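Local coordinates for protein halorhodopsin (Halobacterium salinarum, PDB 2JAF) that pumps chloride ions across the membrane, using light absorbed by its bound retinal chromophore, at residues Arg200-Val203 with Val204-Leu208; Leu237-Ala241 with Lys242-Ala246. The protein carries 2 engineered substitutions. One frame throughout, in Å; residues are numbered along the deposited sequence.

Both interactions are contacts between residues about one turn apart within transmembrane helices of the seven-helix rhodopsin bundle. Interaction 1 (200-208) lies on helix 193-216, and interaction 2 (237-246) follows on helix 227-255, the next helix along the chain. Their centres are about 10 Å apart, and the two helices pack directly against each other. CG2 of the engineered V203 touches F245 CE2 at 3.6 Å, while L206 CD1 rests against the backbone N of A241 at 3.7 Å. Both also reach retinal: interaction 1 lines the chain of the chromophore with an indole, and interaction 2 carries the lysine bonded to it. Neighbouring helices thus pack and anchor one chromophore.

Interaction 1 of 2, residues Arg200-Val203 with Val204-Leu208; sequences RVLV and VVLWL. Engineered in segment 200-203: V203 (natural residue Thr). With RET (retinal), chain G.
V203 and W207, one turn apart on helix 193-216, lie side by side, and the methyl CG1 of V203 sits over the indole face. This CH-pi contact is almost perpendicular: V203 CG1 is 3.5 Å from the centroid of the W207 five-membered ring and 5° off its normal. With CG1 anti to the backbone N (chi1 173°), that methyl is laid on the ring, while CG2, beside the backbone N, is left to meet F245 of helix 227-255. V203 is an engineered residue; the natural sequence has threonine here.

Retinal covers the opposite face of the same ring, its methyl C20 lying 3.5 Å from W207 NE1. The indole is therefore sandwiched between a protein methyl and a chromophore methyl. A second retinal methyl, C19, comes to 3.3 Å from W207 O. F172, T116, I119 and L120 of two other helices also pack on the W207 side chain.

Backbone hydrogen bonds of regular alpha-helical i to i+4 spacing link the two segments. V204 N donates to R200 O at 3.0 Å in a nearly straight bond (176°), and W207 N to V203 O at 2.8 Å in a more bent one. V201 and L202 accept in the same way from V205 and L206.

Apolar contacts on the remaining faces are looser. V201 CG1 meets V205 CG2 at 4.1 Å on the surface of the chain, and L202 CB approaches L206 CD1 at 4.3 Å. At the first turn, R200 NH1 is hydrogen-bonded to L179 O of helix 158-180.

A tryptophan laid against the methyl group on C13 of retinal is a hallmark of the chromophore pocket in microbial rhodopsins.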
ATOM      1  N   ARG A 200      22.172  12.441  -2.555  1.00 20.42           N
ATOM      2  CA  ARG A 200      22.041  11.520  -3.676  1.00 21.66           C
ATOM      3  C   ARG A 200      23.179  10.501  -3.682  1.00 21.19           C
ATOM      4  O   ARG A 200      22.960   9.325  -3.955  1.00 21.09           O
ATOM      5  CB  ARG A 200      22.025  12.298  -4.994  1.00 22.93           C
ATOM      6  CG  ARG A 200      21.962  11.432  -6.232  1.00 24.18           C
ATOM      7  CD  ARG A 200      21.740  12.279  -7.475  1.00 26.26           C
ATOM      8  NE  ARG A 200      22.861  13.169  -7.768  1.00 24.89           N
ATOM      9  CZ  ARG A 200      22.941  13.911  -8.866  1.00 24.10           C
ATOM     10  NH1 ARG A 200      21.964  13.872  -9.764  1.00 23.82           N
ATOM     11  NH2 ARG A 200      24.007  14.663  -9.091  1.00 27.83           N
ATOM     12  N   VAL A 201      24.389  10.954  -3.380  1.00 21.68           N
ATOM     13  CA  VAL A 201      25.538  10.055  -3.347  1.00 21.35           C
ATOM     14  C   VAL A 201      25.331   9.025  -2.247  1.00 21.68           C
ATOM     15  O   VAL A 201      25.597   7.837  -2.438  1.00 22.97           O
ATOM     16  CB  VAL A 201      26.857  10.825  -3.076  1.00 22.68           C
ATOM     17  CG1 VAL A 201      28.018   9.840  -2.950  1.00 22.34           C
ATOM     18  CG2 VAL A 201      27.119  11.827  -4.214  1.00 21.26           C
ATOM     19  N   LEU A 202      24.846   9.478  -1.094  1.00 21.02           N
ATOM     20  CA  LEU A 202      24.609   8.577   0.024  1.00 20.80           C
ATOM     21  C   LEU A 202      23.583   7.508  -0.320  1.00 23.17           C
ATOM     22  O   LEU A 202      23.768   6.336   0.016  1.00 22.29           O
ATOM     23  CB  LEU A 202      24.148   9.356   1.260  1.00 23.88           C
ATOM     24  CG  LEU A 202      25.210  10.229   1.931  1.00 26.20           C
ATOM     25  CD1 LEU A 202      24.615  10.891   3.173  1.00 29.11           C
ATOM     26  CD2 LEU A 202      26.414   9.382   2.299  1.00 29.81           C
ATOM     27  N   VAL A 203      22.503   7.905  -0.992  1.00 22.10           N
ATOM     28  CA  VAL A 203      21.470   6.952  -1.374  1.00 23.29           C
ATOM     29  C   VAL A 203      21.994   5.930  -2.378  1.00 23.69           C
ATOM     30  O   VAL A 203      21.867   4.724  -2.166  1.00 24.49           O
ATOM     31  CB  VAL A 203      20.237   7.652  -2.000  1.00 25.27           C
ATOM     32  CG1 VAL A 203      19.264   6.606  -2.549  1.00 24.01           C
ATOM     33  CG2 VAL A 203      19.540   8.511  -0.953  1.00 23.76           C
ATOM     34  N   VAL A 204      22.591   6.403  -3.469  1.00 21.65           N
ATOM     35  CA  VAL A 204      23.084   5.475  -4.486  1.00 21.87           C
ATOM     36  C   VAL A 204      24.104   4.485  -3.929  1.00 20.67           C
ATOM     37  O   VAL A 204      23.977   3.280  -4.125  1.00 21.66           O
ATOM     38  CB  VAL A 204      23.716   6.217  -5.684  1.00 22.56           C
ATOM     39  CG1 VAL A 204      24.307   5.202  -6.673  1.00 23.47           C
ATOM     40  CG2 VAL A 204      22.663   7.075  -6.387  1.00 23.15           C
ATOM     41  N   VAL A 205      25.115   4.988  -3.233  1.00 21.15           N
ATOM     42  CA  VAL A 205      26.140   4.107  -2.687  1.00 19.69           C
ATOM     43  C   VAL A 205      25.624   3.170  -1.596  1.00 19.78           C
ATOM     44  O   VAL A 205      25.866   1.960  -1.641  1.00 19.95           O
ATOM     45  CB  VAL A 205      27.332   4.926  -2.134  1.00 20.07           C
ATOM     46  CG1 VAL A 205      28.365   4.000  -1.512  1.00 21.07           C
ATOM     47  CG2 VAL A 205      27.964   5.723  -3.264  1.00 19.72           C
ATOM     48  N   LEU A 206      24.913   3.713  -0.617  1.00 17.76           N
ATOM     49  CA  LEU A 206      24.422   2.870   0.467  1.00 18.03           C
ATOM     50  C   LEU A 206      23.331   1.895   0.009  1.00 18.87           C
ATOM     51  O   LEU A 206      23.338   0.731   0.412  1.00 19.31           O
ATOM     52  CB  LEU A 206      23.915   3.737   1.615  1.00 19.60           C
ATOM     53  CG  LEU A 206      24.997   4.656   2.200  1.00 22.78           C
ATOM     54  CD1 LEU A 206      24.381   5.583   3.234  1.00 24.63           C
ATOM     55  CD2 LEU A 206      26.105   3.820   2.824  1.00 26.92           C
ATOM     56  N   TRP A 207      22.404   2.355  -0.829  1.00 17.96           N
ATOM     57  CA  TRP A 207      21.341   1.463  -1.292  1.00 18.66           C
ATOM     58  C   TRP A 207      21.897   0.290  -2.105  1.00 19.40           C
ATOM     59  O   TRP A 207      21.325  -0.807  -2.096  1.00 19.41           O
ATOM     60  CB  TRP A 207      20.285   2.245  -2.094  1.00 18.66           C
ATOM     61  CG  TRP A 207      19.361   3.084  -1.219  1.00 18.99           C
ATOM     62  CD1 TRP A 207      19.722   3.849  -0.139  1.00 17.07           C
ATOM     63  CD2 TRP A 207      17.956   3.322  -1.424  1.00 18.42           C
ATOM     64  NE1 TRP A 207      18.634   4.549   0.330  1.00 17.82           N
ATOM     65  CE2 TRP A 207      17.540   4.246  -0.439  1.00 17.96           C
ATOM     66  CE3 TRP A 207      17.013   2.847  -2.350  1.00 19.45           C
ATOM     67  CZ2 TRP A 207      16.219   4.709  -0.351  1.00 19.58           C
ATOM     68  CZ3 TRP A 207      15.696   3.307  -2.263  1.00 20.79           C
ATOM     69  CH2 TRP A 207      15.315   4.229  -1.270  1.00 20.73           C
ATOM     70  N   LEU A 208      23.011   0.506  -2.799  1.00 19.26           N
ATOM     71  CA  LEU A 208      23.628  -0.570  -3.572  1.00 18.97           C
ATOM     72  C   LEU A 208      24.164  -1.655  -2.639  1.00 19.17           C
ATOM     73  O   LEU A 208      24.326  -2.811  -3.041  1.00 19.95           O
ATOM     74  CB  LEU A 208      24.768  -0.019  -4.438  1.00 19.87           C
ATOM     75  CG  LEU A 208      24.364   0.639  -5.757  1.00 20.40           C
ATOM     76  CD1 LEU A 208      25.525   1.429  -6.339  1.00 20.68           C
ATOM     77  CD2 LEU A 208      23.922  -0.450  -6.726  1.00 22.04           C
TER
HETATM   78  C1  RET G 900      17.054  -6.496  -2.366  1.00 22.24           C
HETATM   79  C2  RET G 900      17.192  -7.882  -3.156  1.00 21.40           C
HETATM   80  C3  RET G 900      16.740  -7.880  -4.637  1.00 21.35           C
HETATM   81  C4  RET G 900      17.580  -6.815  -5.481  1.00 21.32           C
HETATM   82  C5  RET G 900      17.642  -5.367  -4.849  1.00 20.60           C
HETATM   83  C6  RET G 900      17.398  -5.175  -3.327  1.00 22.02           C
HETATM   84  C7  RET G 900      17.366  -3.768  -2.802  1.00 21.02           C
HETATM   85  C8  RET G 900      17.064  -3.248  -1.582  1.00 18.79           C
HETATM   86  C9  RET G 900      17.314  -1.889  -1.181  1.00 19.79           C
HETATM   87  C10 RET G 900      17.002  -1.728   0.170  1.00 20.94           C
HETATM   88  C11 RET G 900      17.158  -0.547   0.864  1.00 20.52           C
HETATM   89  C12 RET G 900      16.874  -0.506   2.238  1.00 20.10           C
HETATM   90  C13 RET G 900      16.933   0.711   3.032  1.00 21.77           C
HETATM   91  C14 RET G 900      16.545   0.496   4.387  1.00 22.82           C
HETATM   92  C15 RET G 900      16.303   1.486   5.310  1.00 24.48           C
HETATM   93  C16 RET G 900      15.558  -6.487  -1.881  1.00 21.85           C
HETATM   94  C17 RET G 900      18.058  -6.615  -1.106  1.00 21.17           C
HETATM   95  C18 RET G 900      17.967  -4.243  -5.819  1.00 21.23           C
HETATM   96  C19 RET G 900      18.033  -0.809  -2.169  1.00 21.06           C
HETATM   97  C20 RET G 900      17.407   2.059   2.458  1.00 21.97           C

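Interaction 2 of 2, residues Leu237-Ala241 with Lys242-Ala246. With RET (retinal), chain G.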
ATOM      1  N   LEU A 237      24.225  -0.976   7.387  1.00 21.73           N
ATOM      2  CA  LEU A 237      23.730  -0.189   6.260  1.00 20.37           C
ATOM      3  C   LEU A 237      22.587   0.707   6.730  1.00 21.99           C
ATOM      4  O   LEU A 237      22.511   1.881   6.357  1.00 21.63           O
ATOM      5  CB  LEU A 237      23.256  -1.104   5.126  1.00 20.27           C
ATOM      6  CG  LEU A 237      24.387  -1.750   4.321  1.00 20.09           C
ATOM      7  CD1 LEU A 237      23.805  -2.753   3.344  1.00 19.75           C
ATOM      8  CD2 LEU A 237      25.170  -0.651   3.558  1.00 19.10           C
ATOM      9  N   ASP A 238      21.699   0.152   7.553  1.00 20.50           N
ATOM     10  CA  ASP A 238      20.568   0.915   8.082  1.00 20.70           C
ATOM     11  C   ASP A 238      21.039   2.127   8.888  1.00 21.56           C
ATOM     12  O   ASP A 238      20.433   3.200   8.815  1.00 22.57           O
ATOM     13  CB  ASP A 238      19.699   0.037   8.990  1.00 22.11           C
ATOM     14  CG  ASP A 238      18.675  -0.788   8.226  1.00 23.54           C
ATOM     15  OD1 ASP A 238      18.606  -0.703   6.981  1.00 22.28           O
ATOM     16  OD2 ASP A 238      17.921  -1.530   8.891  1.00 24.27           O
ATOM     17  N   VAL A 239      22.111   1.958   9.657  1.00 20.54           N
ATOM     18  CA  VAL A 239      22.617   3.060  10.468  1.00 20.34           C
ATOM     19  C   VAL A 239      22.945   4.261   9.594  1.00 19.52           C
ATOM     20  O   VAL A 239      22.579   5.387   9.916  1.00 20.37           O
ATOM     21  CB  VAL A 239      23.882   2.654  11.270  1.00 22.35           C
ATOM     22  CG1 VAL A 239      24.515   3.892  11.901  1.00 22.93           C
ATOM     23  CG2 VAL A 239      23.513   1.652  12.363  1.00 19.21           C
ATOM     24  N   PHE A 240      23.608   4.015   8.470  1.00 20.12           N
ATOM     25  CA  PHE A 240      23.977   5.103   7.569  1.00 21.04           C
ATOM     26  C   PHE A 240      22.877   5.528   6.599  1.00 22.16           C
ATOM     27  O   PHE A 240      22.640   6.724   6.409  1.00 22.08           O
ATOM     28  CB  PHE A 240      25.248   4.720   6.798  1.00 22.06           C
ATOM     29  CG  PHE A 240      26.474   4.652   7.667  1.00 24.05           C
ATOM     30  CD1 PHE A 240      27.123   5.818   8.065  1.00 25.48           C
ATOM     31  CD2 PHE A 240      26.922   3.432   8.167  1.00 23.83           C
ATOM     32  CE1 PHE A 240      28.195   5.770   8.954  1.00 26.86           C
ATOM     33  CE2 PHE A 240      27.994   3.373   9.060  1.00 23.37           C
ATOM     34  CZ  PHE A 240      28.631   4.544   9.454  1.00 26.21           C
ATOM     35  N   ALA A 241      22.192   4.562   5.993  1.00 21.03           N
ATOM     36  CA  ALA A 241      21.147   4.897   5.030  1.00 20.52           C
ATOM     37  C   ALA A 241      19.916   5.526   5.668  1.00 20.54           C
ATOM     38  O   ALA A 241      19.137   6.198   4.989  1.00 21.21           O
ATOM     39  CB  ALA A 241      20.750   3.658   4.227  1.00 22.00           C
ATOM     40  N   LYS A 242      19.728   5.300   6.964  1.00 20.81           N
ATOM     41  CA  LYS A 242      18.578   5.879   7.660  1.00 22.51           C
ATOM     42  C   LYS A 242      18.908   6.947   8.699  1.00 22.50           C
ATOM     43  O   LYS A 242      18.544   8.115   8.541  1.00 22.77           O
ATOM     44  CB  LYS A 242      17.756   4.795   8.367  1.00 19.97           C
ATOM     45  CG  LYS A 242      16.918   3.931   7.457  1.00 24.68           C
ATOM     46  CD  LYS A 242      16.132   2.926   8.293  1.00 25.23           C
ATOM     47  CE  LYS A 242      15.104   2.164   7.479  1.00 26.81           C
ATOM     48  NZ  LYS A 242      15.710   1.320   6.460  1.00 25.56           N
ATOM     49  N   TYR A 243      19.587   6.545   9.768  1.00 21.57           N
ATOM     50  CA  TYR A 243      19.877   7.478  10.845  1.00 22.14           C
ATOM     51  C   TYR A 243      20.828   8.602  10.458  1.00 22.75           C
ATOM     52  O   TYR A 243      20.487   9.773  10.632  1.00 23.81           O
ATOM     53  CB  TYR A 243      20.398   6.730  12.083  1.00 20.79           C
ATOM     54  CG  TYR A 243      19.642   5.447  12.396  1.00 20.23           C
ATOM     55  CD1 TYR A 243      18.275   5.332  12.135  1.00 24.10           C
ATOM     56  CD2 TYR A 243      20.313   4.329  12.893  1.00 21.34           C
ATOM     57  CE1 TYR A 243      17.594   4.125  12.344  1.00 23.60           C
ATOM     58  CE2 TYR A 243      19.646   3.122  13.110  1.00 24.14           C
ATOM     59  CZ  TYR A 243      18.291   3.025  12.826  1.00 24.16           C
ATOM     60  OH  TYR A 243      17.654   1.814  12.963  1.00 24.82           O
ATOM     61  N   VAL A 244      22.007   8.262   9.937  1.00 22.63           N
ATOM     62  CA  VAL A 244      22.968   9.290   9.546  1.00 22.01           C
ATOM     63  C   VAL A 244      22.394  10.114   8.404  1.00 21.65           C
ATOM     64  O   VAL A 244      22.479  11.346   8.410  1.00 22.92           O
ATOM     65  CB  VAL A 244      24.339   8.669   9.134  1.00 23.16           C
ATOM     66  CG1 VAL A 244      25.261   9.747   8.558  1.00 25.83           C
ATOM     67  CG2 VAL A 244      25.008   8.046  10.353  1.00 20.77           C
ATOM     68  N   PHE A 245      21.779   9.437   7.437  1.00 20.53           N
ATOM     69  CA  PHE A 245      21.173  10.112   6.297  1.00 21.99           C
ATOM     70  C   PHE A 245      20.150  11.140   6.771  1.00 23.46           C
ATOM     71  O   PHE A 245      20.158  12.291   6.321  1.00 24.24           O
ATOM     72  CB  PHE A 245      20.493   9.084   5.381  1.00 25.21           C
ATOM     73  CG  PHE A 245      19.654   9.695   4.293  1.00 25.82           C
ATOM     74  CD1 PHE A 245      18.325  10.037   4.527  1.00 27.39           C
ATOM     75  CD2 PHE A 245      20.193   9.933   3.035  1.00 27.50           C
ATOM     76  CE1 PHE A 245      17.544  10.608   3.519  1.00 29.19           C
ATOM     77  CE2 PHE A 245      19.420  10.501   2.023  1.00 27.96           C
ATOM     78  CZ  PHE A 245      18.096  10.839   2.267  1.00 27.24           C
ATOM     79  N   ALA A 246      19.270  10.719   7.676  1.00 21.90           N
ATOM     80  CA  ALA A 246      18.229  11.603   8.208  1.00 22.23           C
ATOM     81  C   ALA A 246      18.836  12.766   8.981  1.00 22.92           C
ATOM     82  O   ALA A 246      18.334  13.889   8.918  1.00 24.11           O
ATOM     83  CB  ALA A 246      17.278  10.816   9.108  1.00 24.24           C
TER
HETATM   84  C1  RET G 900      17.054  -6.496  -2.366  1.00 22.24           C
HETATM   85  C2  RET G 900      17.192  -7.882  -3.156  1.00 21.40           C
HETATM   86  C3  RET G 900      16.740  -7.880  -4.637  1.00 21.35           C
HETATM   87  C4  RET G 900      17.580  -6.815  -5.481  1.00 21.32           C
HETATM   88  C5  RET G 900      17.642  -5.367  -4.849  1.00 20.60           C
HETATM   89  C6  RET G 900      17.398  -5.175  -3.327  1.00 22.02           C
HETATM   90  C7  RET G 900      17.366  -3.768  -2.802  1.00 21.02           C
HETATM   91  C8  RET G 900      17.064  -3.248  -1.582  1.00 18.79           C
HETATM   92  C9  RET G 900      17.314  -1.889  -1.181  1.00 19.79           C
HETATM   93  C10 RET G 900      17.002  -1.728   0.170  1.00 20.94           C
HETATM   94  C11 RET G 900      17.158  -0.547   0.864  1.00 20.52           C
HETATM   95  C12 RET G 900      16.874  -0.506   2.238  1.00 20.10           C
HETATM   96  C13 RET G 900      16.933   0.711   3.032  1.00 21.77           C
HETATM   97  C14 RET G 900      16.545   0.496   4.387  1.00 22.82           C
HETATM   98  C15 RET G 900      16.303   1.486   5.310  1.00 24.48           C
HETATM   99  C16 RET G 900      15.558  -6.487  -1.881  1.00 21.85           C
HETATM  100  C17 RET G 900      18.058  -6.615  -1.106  1.00 21.17           C
HETATM  101  C18 RET G 900      17.967  -4.243  -5.819  1.00 21.23           C
HETATM  102  C19 RET G 900      18.033  -0.809  -2.169  1.00 21.06           C
HETATM  103  C20 RET G 900      17.407   2.059   2.458  1.00 21.97           C
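K242 and D238 run side by side on helix 227-255, which here widens into the pi-type turn of the retinal-bearing helix in the bacteriorhodopsin-like fold. The wide turn shows in two i to i+5 bonds: V244 N to V239 O at 2.9 Å, nearly straight at 169°, and F245 N to F240 O at 3.0 Å, clearly bent at 136°.

The packing is tight on the side facing the bundle. K242 CB lies 3.1 Å from D238 O, and D238 OD1 forms a long salt bridge of 3.6 Å with K242 NZ, the Schiff-base nitrogen. The D238 carboxylate has other partners that fix its setting, OD1 being hydrogen-bonded to Y210 OH and OD2 to Y77 OH. D238 O stands over the centre of one face of the Y243 ring, while CD2 of Y243 lies against V239 CA at 3.6 Å; the Y243 hydroxyl is hydrogen-bonded to S73 OG. With an alanine in place of Y243, S73 would probably lose its phenolic partner, and a gap is likely to open beside V239 and the carbonyl of D238.

The outer side is looser and lies on the surface of the chain, where it may face lipid. There V244 CG2 meets F240 CD1 at 3.8 Å, approaching the ring obliquely, and V239 CG1 at 4.5 Å.

Inside, the K242 side chain runs extended until its last torsion, then bends (chi4 65°) to bring NZ onto retinal C15, to which it is covalently bonded at 1.3 Å, a bond length consistent with a Schiff base.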